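Local atomic coordinates of chitinase (Chromobacterium violaceum, PDB entry 4TXG), a protein that probably hydrolyses the glycosidic bonds of chitin as a family 18 glycoside hydrolase, and probably also binds the polysaccharide. Residues A[154-158]-A[455-459]; A[317-321]-A[667-673]; A[401-405]-A[492-496]; A[522-526]-A[578-582]. One frame throughout, in Å; residues are numbered along the deposited sequence.

Contact 1 of 4, residues A[154-158]-A[455-459]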
# COMPACT_ATOMS: atom_id res chain seq x y z
N ARG A 154 -14.83 -9.05 2.14
CA ARG A 154 -13.52 -8.42 1.96
C ARG A 154 -13.67 -6.95 1.60
O ARG A 154 -14.63 -6.58 0.94
CB ARG A 154 -12.73 -9.10 0.84
CG ARG A 154 -12.58 -10.60 0.99
CD ARG A 154 -11.59 -10.98 2.08
NE ARG A 154 -11.71 -12.42 2.36
CZ ARG A 154 -11.52 -12.97 3.55
NH1 ARG A 154 -11.15 -12.21 4.59
NH2 ARG A 154 -11.71 -14.27 3.69
N ARG A 155 -12.70 -6.13 2.00
CA ARG A 155 -12.69 -4.77 1.48
C ARG A 155 -12.47 -4.82 -0.02
O ARG A 155 -11.74 -5.67 -0.53
CB ARG A 155 -11.60 -3.94 2.15
CG ARG A 155 -11.76 -3.81 3.65
CD ARG A 155 -10.85 -2.72 4.20
NE ARG A 155 -10.88 -2.73 5.66
CZ ARG A 155 -10.09 -3.50 6.40
NH1 ARG A 155 -9.21 -4.30 5.80
NH2 ARG A 155 -10.18 -3.47 7.73
N ILE A 156 -13.14 -3.91 -0.72
CA ILE A 156 -12.97 -3.72 -2.15
C ILE A 156 -12.82 -2.22 -2.32
O ILE A 156 -13.79 -1.47 -2.26
CB ILE A 156 -14.16 -4.27 -2.96
CG1 ILE A 156 -14.33 -5.77 -2.71
CG2 ILE A 156 -13.98 -3.98 -4.46
CD1 ILE A 156 -15.60 -6.36 -3.33
N ILE A 157 -11.57 -1.80 -2.46
CA ILE A 157 -11.22 -0.39 -2.37
C ILE A 157 -10.79 0.14 -3.72
O ILE A 157 -9.77 -0.28 -4.26
CB ILE A 157 -10.08 -0.17 -1.36
CG1 ILE A 157 -10.47 -0.76 -0.00
CG2 ILE A 157 -9.72 1.30 -1.24
CD1 ILE A 157 -9.27 -1.37 0.74
N GLY A 158 -11.55 1.07 -4.27
CA GLY A 158 -11.23 1.60 -5.59
C GLY A 158 -10.69 3.02 -5.51
O GLY A 158 -11.27 3.87 -4.83
N SER A 455 -6.58 -8.91 8.89
CA SER A 455 -7.77 -8.07 8.74
C SER A 455 -7.46 -6.59 8.46
O SER A 455 -8.32 -5.86 7.99
CB SER A 455 -8.65 -8.18 10.00
OG SER A 455 -7.92 -7.77 11.15
N ARG A 456 -6.23 -6.16 8.73
CA ARG A 456 -5.87 -4.76 8.52
C ARG A 456 -4.93 -4.59 7.33
O ARG A 456 -4.30 -3.55 7.18
CB ARG A 456 -5.24 -4.16 9.80
CG ARG A 456 -6.30 -3.97 10.91
CD ARG A 456 -5.75 -3.60 12.29
NE ARG A 456 -4.92 -2.39 12.26
CZ ARG A 456 -3.83 -2.24 13.00
NH1 ARG A 456 -3.46 -3.21 13.84
NH2 ARG A 456 -3.09 -1.14 12.91
N VAL A 457 -4.87 -5.61 6.47
CA VAL A 457 -4.07 -5.53 5.25
C VAL A 457 -4.94 -5.73 4.01
O VAL A 457 -5.73 -6.67 3.96
CB VAL A 457 -2.95 -6.60 5.23
CG1 VAL A 457 -2.10 -6.48 3.97
CG2 VAL A 457 -2.06 -6.48 6.48
N ASN A 458 -4.80 -4.86 3.02
CA ASN A 458 -5.44 -5.05 1.72
C ASN A 458 -4.39 -5.01 0.63
O ASN A 458 -3.50 -4.16 0.66
CB ASN A 458 -6.51 -3.99 1.47
CG ASN A 458 -7.41 -3.81 2.68
OD1 ASN A 458 -8.33 -4.59 2.91
ND2 ASN A 458 -7.13 -2.79 3.47
N MET A 459 -4.48 -5.92 -0.34
CA MET A 459 -3.46 -5.99 -1.38
C MET A 459 -3.92 -5.31 -2.66
O MET A 459 -5.06 -5.50 -3.09
CB MET A 459 -3.09 -7.45 -1.65
CG MET A 459 -2.59 -8.18 -0.41
SD MET A 459 -1.27 -7.34 0.49
CE MET A 459 0.03 -7.30 -0.74

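Contact 2 of 4, residues A[317-321]-A[667-673]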
# COMPACT_ATOMS: atom_id res chain seq x y z
N THR A 317 11.34 6.84 3.22
CA THR A 317 12.37 5.83 3.35
C THR A 317 13.76 6.46 3.37
O THR A 317 13.99 7.52 2.77
CB THR A 317 12.29 4.80 2.21
OG1 THR A 317 13.27 3.77 2.41
CG2 THR A 317 12.50 5.45 0.85
N SER A 318 14.68 5.81 4.07
CA SER A 318 16.05 6.30 4.16
C SER A 318 16.95 5.82 3.01
O SER A 318 18.15 6.10 3.03
CB SER A 318 16.67 5.89 5.50
OG SER A 318 16.87 4.48 5.56
N MET A 319 16.40 5.12 2.02
CA MET A 319 17.16 4.75 0.82
C MET A 319 17.43 6.00 -0.01
O MET A 319 16.51 6.75 -0.31
CB MET A 319 16.41 3.72 -0.05
CG MET A 319 15.90 2.49 0.68
SD MET A 319 17.18 1.46 1.44
CE MET A 319 18.00 0.75 0.03
N ASN A 320 18.69 6.21 -0.36
CA ASN A 320 19.09 7.37 -1.14
C ASN A 320 18.49 7.29 -2.55
O ASN A 320 18.43 6.21 -3.14
CB ASN A 320 20.62 7.45 -1.19
CG ASN A 320 21.12 8.66 -1.94
OD1 ASN A 320 21.00 9.79 -1.47
ND2 ASN A 320 21.70 8.42 -3.12
N ASN A 321 18.02 8.43 -3.08
CA ASN A 321 17.43 8.52 -4.43
C ASN A 321 16.18 7.65 -4.63
O ASN A 321 15.86 7.28 -5.76
CB ASN A 321 18.45 8.14 -5.50
CG ASN A 321 19.52 9.20 -5.69
OD1 ASN A 321 19.38 10.34 -5.25
ND2 ASN A 321 20.60 8.83 -6.39
N LYS A 667 20.85 1.60 10.44
CA LYS A 667 21.65 2.49 9.61
C LYS A 667 20.79 3.08 8.50
O LYS A 667 19.64 2.66 8.29
CB LYS A 667 22.85 1.75 9.01
CG LYS A 667 23.82 1.15 10.01
CD LYS A 667 24.80 0.25 9.27
CE LYS A 667 25.56 -0.67 10.20
NZ LYS A 667 26.23 -1.75 9.43
N LEU A 668 21.33 4.07 7.79
CA LEU A 668 20.70 4.54 6.56
C LEU A 668 20.52 3.35 5.63
O LEU A 668 21.33 2.42 5.63
CB LEU A 668 21.55 5.62 5.89
CG LEU A 668 21.72 6.92 6.69
CD1 LEU A 668 22.39 7.98 5.83
CD2 LEU A 668 20.38 7.41 7.20
N GLY A 669 19.45 3.37 4.84
CA GLY A 669 19.05 2.22 4.07
C GLY A 669 20.10 1.58 3.18
O GLY A 669 20.17 0.35 3.10
N ASP A 670 20.91 2.40 2.52
CA ASP A 670 21.89 1.85 1.58
C ASP A 670 23.00 1.08 2.32
O ASP A 670 23.76 0.33 1.70
CB ASP A 670 22.52 2.95 0.73
CG ASP A 670 21.64 3.39 -0.44
OD1 ASP A 670 20.69 2.67 -0.82
OD2 ASP A 670 21.93 4.47 -1.01
N GLN A 671 23.08 1.28 3.64
CA GLN A 671 24.10 0.63 4.47
C GLN A 671 23.51 -0.56 5.23
O GLN A 671 24.22 -1.25 5.96
CB GLN A 671 24.70 1.62 5.47
CG GLN A 671 25.09 2.97 4.89
CD GLN A 671 26.06 2.85 3.74
OE1 GLN A 671 26.99 2.05 3.78
NE2 GLN A 671 25.84 3.66 2.70
N ASN A 672 22.20 -0.77 5.05
CA ASN A 672 21.46 -1.77 5.81
C ASN A 672 21.50 -3.14 5.14
O ASN A 672 20.47 -3.78 4.95
CB ASN A 672 20.00 -1.28 5.97
CG ASN A 672 19.26 -1.96 7.12
OD1 ASN A 672 19.86 -2.46 8.07
ND2 ASN A 672 17.93 -1.96 7.04
N TYR A 673 22.71 -3.58 4.77
CA TYR A 673 22.94 -4.93 4.25
C TYR A 673 24.07 -5.58 5.05
O TYR A 673 25.19 -5.10 5.03
CB TYR A 673 23.35 -4.92 2.77
CG TYR A 673 22.41 -4.21 1.82
CD1 TYR A 673 22.43 -2.83 1.69
CD2 TYR A 673 21.54 -4.93 1.01
CE1 TYR A 673 21.60 -2.18 0.80
CE2 TYR A 673 20.70 -4.29 0.13
CZ TYR A 673 20.73 -2.92 0.03
OH TYR A 673 19.89 -2.29 -0.86
O HOH W 1 17.14 3.45 7.95
O HOH W 2 20.61 5.29 2.14
O HOH W 3 19.25 3.70 -3.00

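Contact 3 of 4, residues A[401-405]-A[492-496]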
# COMPACT_ATOMS: atom_id res chain seq x y z
N GLY A 401 8.46 -2.23 -14.69
CA GLY A 401 7.96 -1.19 -15.59
C GLY A 401 9.12 -0.59 -16.35
O GLY A 401 10.28 -0.91 -16.06
N ALA A 402 8.83 0.30 -17.29
CA ALA A 402 9.84 0.74 -18.25
C ALA A 402 10.80 1.81 -17.71
O ALA A 402 11.61 2.35 -18.47
CB ALA A 402 9.16 1.23 -19.51
N TRP A 403 10.74 2.09 -16.42
CA TRP A 403 11.78 2.88 -15.77
C TRP A 403 13.10 2.09 -15.72
O TRP A 403 14.17 2.67 -15.53
CB TRP A 403 11.35 3.30 -14.36
CG TRP A 403 10.71 2.19 -13.57
CD1 TRP A 403 11.34 1.28 -12.78
CD2 TRP A 403 9.31 1.87 -13.51
NE1 TRP A 403 10.43 0.42 -12.23
CE2 TRP A 403 9.18 0.76 -12.65
CE3 TRP A 403 8.16 2.42 -14.08
CZ2 TRP A 403 7.94 0.19 -12.36
CZ3 TRP A 403 6.93 1.85 -13.79
CH2 TRP A 403 6.83 0.74 -12.94
N ASN A 404 13.03 0.77 -15.89
CA ASN A 404 14.25 0.00 -16.13
C ASN A 404 14.05 -1.09 -17.17
O ASN A 404 12.96 -1.25 -17.72
CB ASN A 404 14.81 -0.57 -14.82
CG ASN A 404 13.91 -1.61 -14.17
OD1 ASN A 404 13.43 -2.53 -14.82
ND2 ASN A 404 13.67 -1.45 -12.87
N ARG A 405 15.11 -1.83 -17.44
CA ARG A 405 15.15 -2.72 -18.59
C ARG A 405 14.57 -4.12 -18.36
O ARG A 405 14.48 -4.91 -19.29
CB ARG A 405 16.60 -2.88 -19.06
CG ARG A 405 17.45 -3.73 -18.11
CD ARG A 405 18.92 -3.65 -18.50
NE ARG A 405 19.78 -4.45 -17.63
CZ ARG A 405 20.29 -4.01 -16.49
NH1 ARG A 405 20.01 -2.79 -16.05
NH2 ARG A 405 21.07 -4.80 -15.76
N THR A 492 18.63 8.19 -15.03
CA THR A 492 19.95 8.10 -15.66
C THR A 492 20.07 6.82 -16.48
O THR A 492 21.07 6.59 -17.16
CB THR A 492 21.09 8.14 -14.62
OG1 THR A 492 20.81 7.20 -13.57
CG2 THR A 492 21.24 9.54 -14.04
N GLU A 493 19.06 5.97 -16.36
CA GLU A 493 18.92 4.81 -17.22
C GLU A 493 17.42 4.56 -17.35
O GLU A 493 16.65 5.04 -16.53
CB GLU A 493 19.63 3.58 -16.64
CG GLU A 493 18.94 3.00 -15.41
CD GLU A 493 19.56 1.70 -14.94
OE1 GLU A 493 20.81 1.60 -14.93
OE2 GLU A 493 18.81 0.77 -14.59
N CYS A 494 17.01 3.82 -18.37
CA CYS A 494 15.59 3.49 -18.49
C CYS A 494 15.40 2.28 -19.37
O CYS A 494 16.32 1.86 -20.08
CB CYS A 494 14.79 4.67 -19.06
SG CYS A 494 15.24 5.09 -20.75
N GLY A 495 14.21 1.69 -19.32
CA GLY A 495 13.83 0.70 -20.30
C GLY A 495 13.30 1.40 -21.55
O GLY A 495 13.13 2.62 -21.54
N ASP A 496 13.05 0.65 -22.61
CA ASP A 496 12.48 1.22 -23.83
C ASP A 496 10.96 1.11 -23.75
O ASP A 496 10.39 0.10 -24.15
CB ASP A 496 13.01 0.49 -25.07
CG ASP A 496 12.92 1.33 -26.34
OD1 ASP A 496 12.37 2.44 -26.30
OD2 ASP A 496 13.41 0.85 -27.38
O HOH W 4 17.74 -0.88 -16.37

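Contact 4 of 4, residues A[522-526]-A[578-582]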
# COMPACT_ATOMS: atom_id res chain seq x y z
N MET A 522 -7.15 -1.21 -18.94
CA MET A 522 -7.30 -2.61 -19.36
C MET A 522 -8.32 -2.78 -20.50
O MET A 522 -8.22 -3.75 -21.26
CB MET A 522 -7.65 -3.50 -18.16
CG MET A 522 -6.41 -4.09 -17.45
SD MET A 522 -5.26 -4.88 -18.60
CE MET A 522 -6.33 -6.11 -19.34
N TRP A 523 -9.28 -1.87 -20.65
CA TRP A 523 -10.16 -1.99 -21.81
C TRP A 523 -9.37 -1.84 -23.11
O TRP A 523 -9.67 -2.52 -24.10
CB TRP A 523 -11.32 -0.98 -21.81
CG TRP A 523 -11.12 0.37 -21.13
CD1 TRP A 523 -11.28 0.64 -19.79
CD2 TRP A 523 -10.84 1.63 -21.76
NE1 TRP A 523 -11.07 1.98 -19.55
CE2 TRP A 523 -10.80 2.61 -20.74
CE3 TRP A 523 -10.58 2.03 -23.08
CZ2 TRP A 523 -10.52 3.96 -20.99
CZ3 TRP A 523 -10.31 3.36 -23.33
CH2 TRP A 523 -10.28 4.31 -22.29
N HIS A 524 -8.37 -0.98 -23.12
CA HIS A 524 -7.60 -0.82 -24.34
C HIS A 524 -6.75 -2.07 -24.59
O HIS A 524 -6.66 -2.53 -25.72
CB HIS A 524 -6.71 0.43 -24.30
CG HIS A 524 -5.97 0.66 -25.58
ND1 HIS A 524 -6.60 0.80 -26.79
CD2 HIS A 524 -4.64 0.73 -25.84
CE1 HIS A 524 -5.69 0.96 -27.75
NE2 HIS A 524 -4.50 0.92 -27.19
N ALA A 525 -6.17 -2.65 -23.53
CA ALA A 525 -5.43 -3.90 -23.67
C ALA A 525 -6.32 -5.03 -24.18
O ALA A 525 -5.88 -5.89 -24.94
CB ALA A 525 -4.79 -4.28 -22.34
N LYS A 526 -7.58 -5.04 -23.76
CA LYS A 526 -8.53 -6.05 -24.23
C LYS A 526 -8.85 -5.85 -25.72
O LYS A 526 -9.02 -6.82 -26.46
CB LYS A 526 -9.80 -6.04 -23.38
CG LYS A 526 -9.61 -6.71 -22.01
CD LYS A 526 -9.51 -8.22 -22.20
CE LYS A 526 -8.67 -8.92 -21.13
NZ LYS A 526 -8.49 -10.38 -21.48
N SER A 578 2.33 -5.81 -19.84
CA SER A 578 1.84 -6.53 -18.67
C SER A 578 0.39 -6.16 -18.39
O SER A 578 0.06 -4.99 -18.27
CB SER A 578 2.69 -6.22 -17.43
OG SER A 578 2.09 -6.79 -16.29
N THR A 579 -0.47 -7.17 -18.29
CA THR A 579 -1.89 -6.91 -18.11
C THR A 579 -2.42 -7.52 -16.80
O THR A 579 -1.69 -8.16 -16.04
CB THR A 579 -2.72 -7.46 -19.30
OG1 THR A 579 -2.49 -8.86 -19.44
CG2 THR A 579 -2.31 -6.75 -20.60
N GLU A 580 -3.70 -7.28 -16.55
CA GLU A 580 -4.39 -7.85 -15.40
C GLU A 580 -5.81 -8.11 -15.88
O GLU A 580 -6.47 -7.18 -16.36
CB GLU A 580 -4.36 -6.89 -14.20
CG GLU A 580 -4.94 -7.44 -12.90
CD GLU A 580 -3.95 -8.31 -12.13
OE1 GLU A 580 -3.47 -9.32 -12.67
OE2 GLU A 580 -3.64 -7.97 -10.97
N ASP A 581 -6.29 -9.34 -15.80
CA ASP A 581 -7.64 -9.59 -16.30
C ASP A 581 -8.35 -10.66 -15.47
O ASP A 581 -7.94 -10.93 -14.34
CB ASP A 581 -7.64 -9.94 -17.81
CG ASP A 581 -6.88 -11.22 -18.16
OD1 ASP A 581 -6.70 -12.12 -17.31
OD2 ASP A 581 -6.49 -11.33 -19.35
N GLU A 582 -9.42 -11.24 -16.00
CA GLU A 582 -10.27 -12.07 -15.15
C GLU A 582 -9.54 -13.30 -14.62
O GLU A 582 -9.84 -13.78 -13.52
CB GLU A 582 -11.53 -12.48 -15.90
CG GLU A 582 -12.43 -11.28 -16.20
CD GLU A 582 -13.25 -11.45 -17.46
OE1 GLU A 582 -12.82 -10.97 -18.54
OE2 GLU A 582 -14.35 -12.05 -17.37
O HOH W 5 -10.09 -11.80 -18.93
O HOH W 6 -10.96 -11.14 -21.35

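Contact 1 of 4, residues A[154-158]-A[455-459]
The guanidinium of Arg155 reaches from strand 155-161 to the turn just ahead of strand 457-462 and takes hold of the backbone there. Its two terminal nitrogens meet one acceptor end-on: NH1 of Arg155 lies 2.8 Å from O of Ser455, and NH2 of Arg155 lies 3.0 Å from the same Ser455 O. NH1 also donates to the side chain of Asn458, with 3.0 Å between Arg155 NH1 and Asn458 OD1 and a fairly straight N-H...O angle of 159°. Both acceptors lie in the guanidinium plane, at its edge, whereas the amide plane of Asn458 stands almost perpendicular to it, at 89°. From CG to NE the arginine chain is extended (chi2 -167°), and this length carries the charged end past Asn458 to Ser455. Farther along the strand, CD1 of Ile157 packs against the amide, 3.6 Å from CG of Asn458. The two strands belong to the parallel beta-barrel of the family 18 catalytic domain, a TIM barrel, but are not neighbours in it: strand 599-603 lies between them and pairs with both, so these side chains meet across the barrel interior. On strand 391-395, Phe391 touches Arg155 and Asn458, and Asn393 touches Ile157 and Asn458. In the second shell, Glu146 forms a salt bridge with NE of Arg155, and the carbonyl of Val392 accepts from ND2 of Asn458, fixing which way round the amide is turned.

Contact 2 of 4, residues A[317-321]-A[667-673]
Met319 folds its side chain over the backbone of Gly669, with the sulfur and the methyl group meeting different residues of the 667-673 loop. From CB the chain turns at chi2 (-62°) and again at chi3 (-70°), which curls its end toward the short 3-10 segment 669-671. SD of Met319 comes 3.3 Å from CA of Gly669 and is nearly as close to the carbonyl carbon of that residue, a tight fit onto bare main chain. Beyond the sulfur, CE of Met319 lies 3.4 Å from OD1 of Asp670 and 3.7 Å from OH of Tyr673. The preceding residue supplies the direct polar link: Gly669 N donates to Ser318 OG at 2.9 Å, a weak bond because its angle is only 126°. Ser318 OG is also hydrogen-bonded to the carbonyl of Gly379. Three waters complete the seam. One joins Ser318 OG to the carbonyl of Lys667, the second takes the N-H of Asp670 while donating to the carbonyl of Ser318, and the third donates both to Asn320 O and to Asp670 OD1. CB of Asn320 touches the other carboxylate oxygen, 3.3 Å from Asp670 OD2. With direct contacts supplemented by waters, this is a junction between two regions of the chain: the loop following strand 308-312 of the family 18 barrel meets the loop between strands 659-664 and 678-683 of the C-terminal beta-sheet region.

Contact 3 of 4, residues A[401-405]-A[492-496]
Backbone atoms of Ala402 and Gly495 make the direct hydrogen bond between these two loops. Gly495 N donates to Ala402 O at 2.8 Å, although the N-H angle is 136° and the donor sits above the carbonyl plane, 46° out of it. The neighbouring carbonyls are met by carbon donors. Cys494 CA lies 3.4 Å from Trp403 O in an almost linear CA-H...O contact, 173° at the hydrogen, while Gly495 CA makes a more bent one to Asn404 O at 3.3 Å. The latter carbonyl has a stronger partner in NE1 of Trp468, on strand 466-468. Within 401-405, Asn404 N closes a type I beta turn onto Gly401 O, and OD1 of Asn404 accepts from the backbone N of Phe406. At the outer end, Arg405 and Glu493 carry opposite charges but do not form a salt bridge, since Arg405 NH1 and Glu493 OE2 stand 4.0 Å apart. A water fills the role of intermediary: it accepts from both N and NH1 of Arg405 and donates to Glu493 OE2 at 2.7 Å. Extended beyond CG, both chains bring their ends to this water, and the guanidinium also has a cation-pi partner in Phe424. The loop after barrel strand 391-395 is thus joined to the 492-496 loop chiefly through main-chain atoms, and the two opposite charges are coupled through the bridging water rather than by direct contact.

Contact 4 of 4, residues A[522-526]-A[578-582]
The antiparallel sheet 466-468/575-578/565-570/556-560, which lies between barrel strands 457-462 and 599-603 and is consistent with the alpha+beta insertion of many family 18 chitinases, meets helix 522-530 here, where the sheet's strand 575-578 runs out toward helix 582-594. Met522 and Ala525, one turn of helix face, lie against the outgoing chain. SD of Met522 is 3.7 Å from CB of Thr579, and CB of Ala525 is 3.9 Å from CG2 of the same threonine. Bends at chi2 and chi3 (-58°) lay the methionine end along the backbone beyond Thr579. There its sulfur accepts a weak but straight hydrogen bond, with Glu580 N 3.5 Å from Met522 SD and an angle of 170°. The methyl group presses on the next carbonyl, Met522 CE being 3.2 Å from Glu580 O, and that buried oxygen has no hydrogen-bond partner in the model. The carboxylate of Glu580 leads away to Lys588 and Ser584. Asp581 is the N-cap of helix 582-594: its OD1 takes the backbone N of Gln583, while OD2 is shared between Arg557 and Lys526. The lysine also pairs with Glu529 one turn along its own helix, so several charges meet at this corner, and they probably stabilise one another. Two waters link the ammonium group to OE1 of Glu582, one held weakly at the lysine end and the other weakly at the glutamate end. Lys526 NZ approaches Asp581 OD2 from above the carboxylate plane, 38° out of it, closing the salt bridge at 3.1 Å.

In the fold
Contact 1 lies within the TIM barrel, its centre about 10 Å from that of the chain, while the other three centres lie 20 to 23 Å out. Contacts 1, 3 and 4 fall inside the family 18 range; contact 2 alone reaches the Chitinase C range, joining the two regions. Along the chain, contact 1 closes before contact 4 opens, as does contact 3, and contacts 3 and 4 both nest inside the long loop closed by contact 2. Strand 466-468 and its sheet connect the surroundings of contacts 3 and 4. Contacts 2 and 4 are the farthest apart, about 36 Å between centres, so the four sample the barrel interior, its added sheet and its junction with the C-terminal region.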